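Local structure of arginine decarboxylase, A207R protein (Paramecium bursaria Chlorella virus 1, 2NVA) at residues F19-L30 against F256-A265. The protein probably decarboxylates arginine to agmatine with the help of pyridoxal 5'-phosphate, as an arginine-specific relative of the ornithine decarboxylases. Residues are numbered along the deposited sequence; the frame is centred on the assembly and turned at random.
Sequences FYVSSPKIVEDL and FFAEHYSVLA
Val21 and Val263 trade both of their backbone hydrogen bonds, as do Phe19 and Ala265 (Ala265 N to Phe19 O, 2.8 Å), so four peptide N-H...O bonds zip the antiparallel strands 19-22 and 262-265. A fifth, from Ser23 N to Tyr261 O (2.8 Å), carries the pairing to the point where both chains turn between strand and helix. Two carbonyl oxygens here accept two donors each: Val21 O takes Val263 N and a water, Tyr261 O takes Ser23 N and the same water, which in turn accepts from Ser23 OG and so bridges both chains. On the face shared with Tyr20 and Leu264, the hydroxyls of Ser22 and Ser262 share one hydrogen bond, OG to OG at 2.8 Å, in which either could be the donor.

Apolar groups fill the intervals. Leu264 CD1 sits squarely over the centre of the Tyr20 ring, 3.7 Å from its centroid, while Phe19 (chi1 61°) turns its ring back over the neighbouring strand, a face meeting Ala265 CB. Tyr261, with CG anti to its own backbone N (chi1 178°), swings its ring against Ser22 CB, which covers one face, and Val27 CG2 lies 3.5 Å from Tyr261 CD1. Tyr261 OH hydrogen-bonds to Asp52 OD1. Farther along, the edge of Phe257 presents CE1 to Leu30 O at 3.6 Å; His260 ND1 hydrogen-bonds with Ser349 OG and NE2 with Ala219 O.

The contact joins the TIM-barrel and beta-sheet domains where the chain passes between them in each direction. Its chemistry implies a junction fixed by directional backbone bonds and one shared water, with CH-pi contacts packing the rings of Phe19, Tyr20 and Tyr261.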
# COMPACT_ATOMS: atom_id res chain seq x y z
N PHE A 19 -5.29 9.68 -14.51
CA PHE A 19 -6.67 9.24 -14.75
C PHE A 19 -6.75 7.87 -15.41
O PHE A 19 -5.94 7.54 -16.28
CB PHE A 19 -7.49 10.30 -15.54
CG PHE A 19 -6.95 10.62 -16.93
CD1 PHE A 19 -7.45 9.97 -18.06
CD2 PHE A 19 -5.98 11.61 -17.11
CE1 PHE A 19 -6.97 10.29 -19.34
CE2 PHE A 19 -5.48 11.93 -18.37
CZ PHE A 19 -5.99 11.27 -19.50
N TYR A 20 -7.72 7.08 -14.97
CA TYR A 20 -8.05 5.81 -15.59
C TYR A 20 -9.02 6.07 -16.72
O TYR A 20 -9.93 6.89 -16.58
CB TYR A 20 -8.70 4.87 -14.58
CG TYR A 20 -7.74 4.39 -13.53
CD1 TYR A 20 -7.01 3.20 -13.71
CD2 TYR A 20 -7.54 5.10 -12.36
CE1 TYR A 20 -6.12 2.75 -12.75
CE2 TYR A 20 -6.64 4.66 -11.38
CZ TYR A 20 -5.93 3.49 -11.59
OH TYR A 20 -5.05 3.05 -10.62
N VAL A 21 -8.82 5.38 -17.85
CA VAL A 21 -9.82 5.37 -18.93
C VAL A 21 -10.35 3.95 -18.99
O VAL A 21 -9.61 3.02 -19.34
CB VAL A 21 -9.24 5.80 -20.30
CG1 VAL A 21 -10.33 5.75 -21.39
CG2 VAL A 21 -8.59 7.18 -20.19
N SER A 22 -11.63 3.79 -18.65
CA SER A 22 -12.22 2.47 -18.44
C SER A 22 -13.28 2.18 -19.47
O SER A 22 -14.06 3.07 -19.82
CB SER A 22 -12.81 2.40 -17.03
OG SER A 22 -11.79 2.66 -16.07
N SER A 23 -13.31 0.95 -19.96
CA SER A 23 -14.27 0.58 -21.01
C SER A 23 -15.12 -0.64 -20.66
O SER A 23 -14.65 -1.78 -20.75
CB SER A 23 -13.56 0.34 -22.35
OG SER A 23 -12.39 -0.42 -22.14
N PRO A 24 -16.37 -0.40 -20.26
CA PRO A 24 -17.31 -1.50 -20.00
C PRO A 24 -17.44 -2.47 -21.18
O PRO A 24 -17.61 -3.67 -20.96
CB PRO A 24 -18.64 -0.78 -19.73
CG PRO A 24 -18.25 0.60 -19.30
CD PRO A 24 -16.95 0.93 -19.97
N LYS A 25 -17.36 -1.97 -22.42
CA LYS A 25 -17.52 -2.82 -23.61
C LYS A 25 -16.44 -3.89 -23.69
O LYS A 25 -16.70 -5.02 -24.14
CB LYS A 25 -17.52 -1.98 -24.88
CG LYS A 25 -18.54 -0.83 -24.86
CD LYS A 25 -19.96 -1.31 -25.08
CE LYS A 25 -21.00 -0.24 -24.67
NZ LYS A 25 -21.01 -0.08 -23.15
N ILE A 26 -15.22 -3.55 -23.28
CA ILE A 26 -14.15 -4.53 -23.22
C ILE A 26 -14.54 -5.70 -22.32
O ILE A 26 -14.38 -6.86 -22.69
CB ILE A 26 -12.78 -3.90 -22.81
CG1 ILE A 26 -12.18 -3.16 -24.02
CG2 ILE A 26 -11.81 -4.97 -22.30
CD1 ILE A 26 -10.81 -2.51 -23.73
N VAL A 27 -15.07 -5.38 -21.14
CA VAL A 27 -15.45 -6.39 -20.16
C VAL A 27 -16.65 -7.20 -20.66
O VAL A 27 -16.66 -8.42 -20.50
CB VAL A 27 -15.73 -5.75 -18.80
CG1 VAL A 27 -16.33 -6.78 -17.79
CG2 VAL A 27 -14.44 -5.16 -18.25
N GLU A 28 -17.63 -6.53 -21.28
CA GLU A 28 -18.75 -7.24 -21.92
C GLU A 28 -18.29 -8.29 -22.92
O GLU A 28 -18.77 -9.43 -22.90
CB GLU A 28 -19.73 -6.26 -22.58
CG GLU A 28 -20.44 -5.36 -21.56
CD GLU A 28 -21.33 -4.31 -22.21
OE1 GLU A 28 -22.34 -3.94 -21.57
OE2 GLU A 28 -21.02 -3.87 -23.35
N ASP A 29 -17.37 -7.90 -23.80
CA ASP A 29 -16.80 -8.83 -24.77
C ASP A 29 -16.09 -9.99 -24.10
O ASP A 29 -16.20 -11.12 -24.55
CB ASP A 29 -15.86 -8.10 -25.74
CG ASP A 29 -16.59 -7.12 -26.64
OD1 ASP A 29 -15.91 -6.27 -27.26
OD2 ASP A 29 -17.85 -7.20 -26.77
N LEU A 30 -15.37 -9.70 -23.01
CA LEU A 30 -14.67 -10.75 -22.28
C LEU A 30 -15.61 -11.68 -21.53
O LEU A 30 -15.30 -12.86 -21.37
CB LEU A 30 -13.62 -10.16 -21.31
CG LEU A 30 -12.33 -9.65 -21.98
CD1 LEU A 30 -11.50 -8.81 -21.02
CD2 LEU A 30 -11.49 -10.82 -22.52
N PHE A 256 -8.96 -11.79 -14.79
CA PHE A 256 -9.41 -12.15 -16.13
C PHE A 256 -10.26 -11.04 -16.75
O PHE A 256 -10.08 -10.69 -17.91
CB PHE A 256 -10.18 -13.49 -16.15
CG PHE A 256 -10.56 -13.96 -17.54
CD1 PHE A 256 -9.74 -14.83 -18.24
CD2 PHE A 256 -11.75 -13.52 -18.14
CE1 PHE A 256 -10.09 -15.26 -19.54
CE2 PHE A 256 -12.11 -13.93 -19.43
CZ PHE A 256 -11.28 -14.81 -20.12
N PHE A 257 -11.18 -10.49 -15.95
CA PHE A 257 -12.06 -9.42 -16.43
C PHE A 257 -11.51 -8.02 -16.19
O PHE A 257 -11.73 -7.13 -17.00
CB PHE A 257 -13.45 -9.55 -15.79
CG PHE A 257 -14.15 -10.82 -16.15
CD1 PHE A 257 -14.55 -11.07 -17.46
CD2 PHE A 257 -14.41 -11.78 -15.18
CE1 PHE A 257 -15.19 -12.26 -17.81
CE2 PHE A 257 -15.05 -12.98 -15.52
CZ PHE A 257 -15.44 -13.21 -16.84
N ALA A 258 -10.82 -7.84 -15.06
CA ALA A 258 -10.41 -6.49 -14.64
C ALA A 258 -9.16 -5.98 -15.35
O ALA A 258 -9.03 -4.77 -15.56
CB ALA A 258 -10.23 -6.44 -13.12
N GLU A 259 -8.25 -6.87 -15.73
CA GLU A 259 -6.96 -6.41 -16.28
C GLU A 259 -7.12 -5.39 -17.42
O GLU A 259 -6.57 -4.28 -17.35
CB GLU A 259 -6.08 -7.57 -16.73
CG GLU A 259 -4.73 -7.13 -17.34
CD GLU A 259 -3.81 -8.28 -17.70
OE1 GLU A 259 -4.12 -9.45 -17.38
OE2 GLU A 259 -2.73 -8.02 -18.30
N HIS A 260 -7.88 -5.76 -18.44
CA HIS A 260 -7.96 -4.96 -19.67
C HIS A 260 -9.04 -3.89 -19.62
O HIS A 260 -9.24 -3.16 -20.59
CB HIS A 260 -8.19 -5.89 -20.87
CG HIS A 260 -7.15 -6.96 -21.00
ND1 HIS A 260 -5.81 -6.68 -21.17
CD2 HIS A 260 -7.26 -8.31 -20.97
CE1 HIS A 260 -5.14 -7.82 -21.24
NE2 HIS A 260 -6.00 -8.82 -21.13
N TYR A 261 -9.72 -3.81 -18.49
CA TYR A 261 -10.81 -2.85 -18.33
C TYR A 261 -10.36 -1.39 -18.47
O TYR A 261 -11.10 -0.55 -18.98
CB TYR A 261 -11.47 -3.07 -16.96
CG TYR A 261 -12.60 -2.10 -16.61
CD1 TYR A 261 -13.67 -1.88 -17.48
CD2 TYR A 261 -12.62 -1.44 -15.37
CE1 TYR A 261 -14.71 -1.01 -17.14
CE2 TYR A 261 -13.63 -0.59 -15.01
CZ TYR A 261 -14.69 -0.37 -15.90
OH TYR A 261 -15.70 0.48 -15.54
N SER A 262 -9.15 -1.10 -17.98
CA SER A 262 -8.67 0.27 -17.85
C SER A 262 -7.25 0.43 -18.38
O SER A 262 -6.48 -0.51 -18.40
CB SER A 262 -8.68 0.71 -16.39
OG SER A 262 -9.98 0.59 -15.82
N VAL A 263 -6.94 1.66 -18.82
CA VAL A 263 -5.55 2.10 -18.96
C VAL A 263 -5.35 3.21 -17.93
O VAL A 263 -6.33 3.82 -17.51
CB VAL A 263 -5.20 2.59 -20.40
CG1 VAL A 263 -5.46 1.47 -21.44
CG2 VAL A 263 -5.99 3.85 -20.77
N LEU A 264 -4.11 3.46 -17.53
CA LEU A 264 -3.84 4.54 -16.56
C LEU A 264 -2.93 5.58 -17.21
O LEU A 264 -1.81 5.27 -17.56
CB LEU A 264 -3.21 3.99 -15.28
CG LEU A 264 -2.84 5.00 -14.18
CD1 LEU A 264 -3.99 5.95 -13.82
CD2 LEU A 264 -2.35 4.24 -12.94
N ALA A 265 -3.44 6.80 -17.35
CA ALA A 265 -2.69 7.91 -17.94
C ALA A 265 -2.05 8.75 -16.84
O ALA A 265 -2.69 9.05 -15.84
CB ALA A 265 -3.61 8.78 -18.79
O HOH W 1 -9.79 0.99 -21.21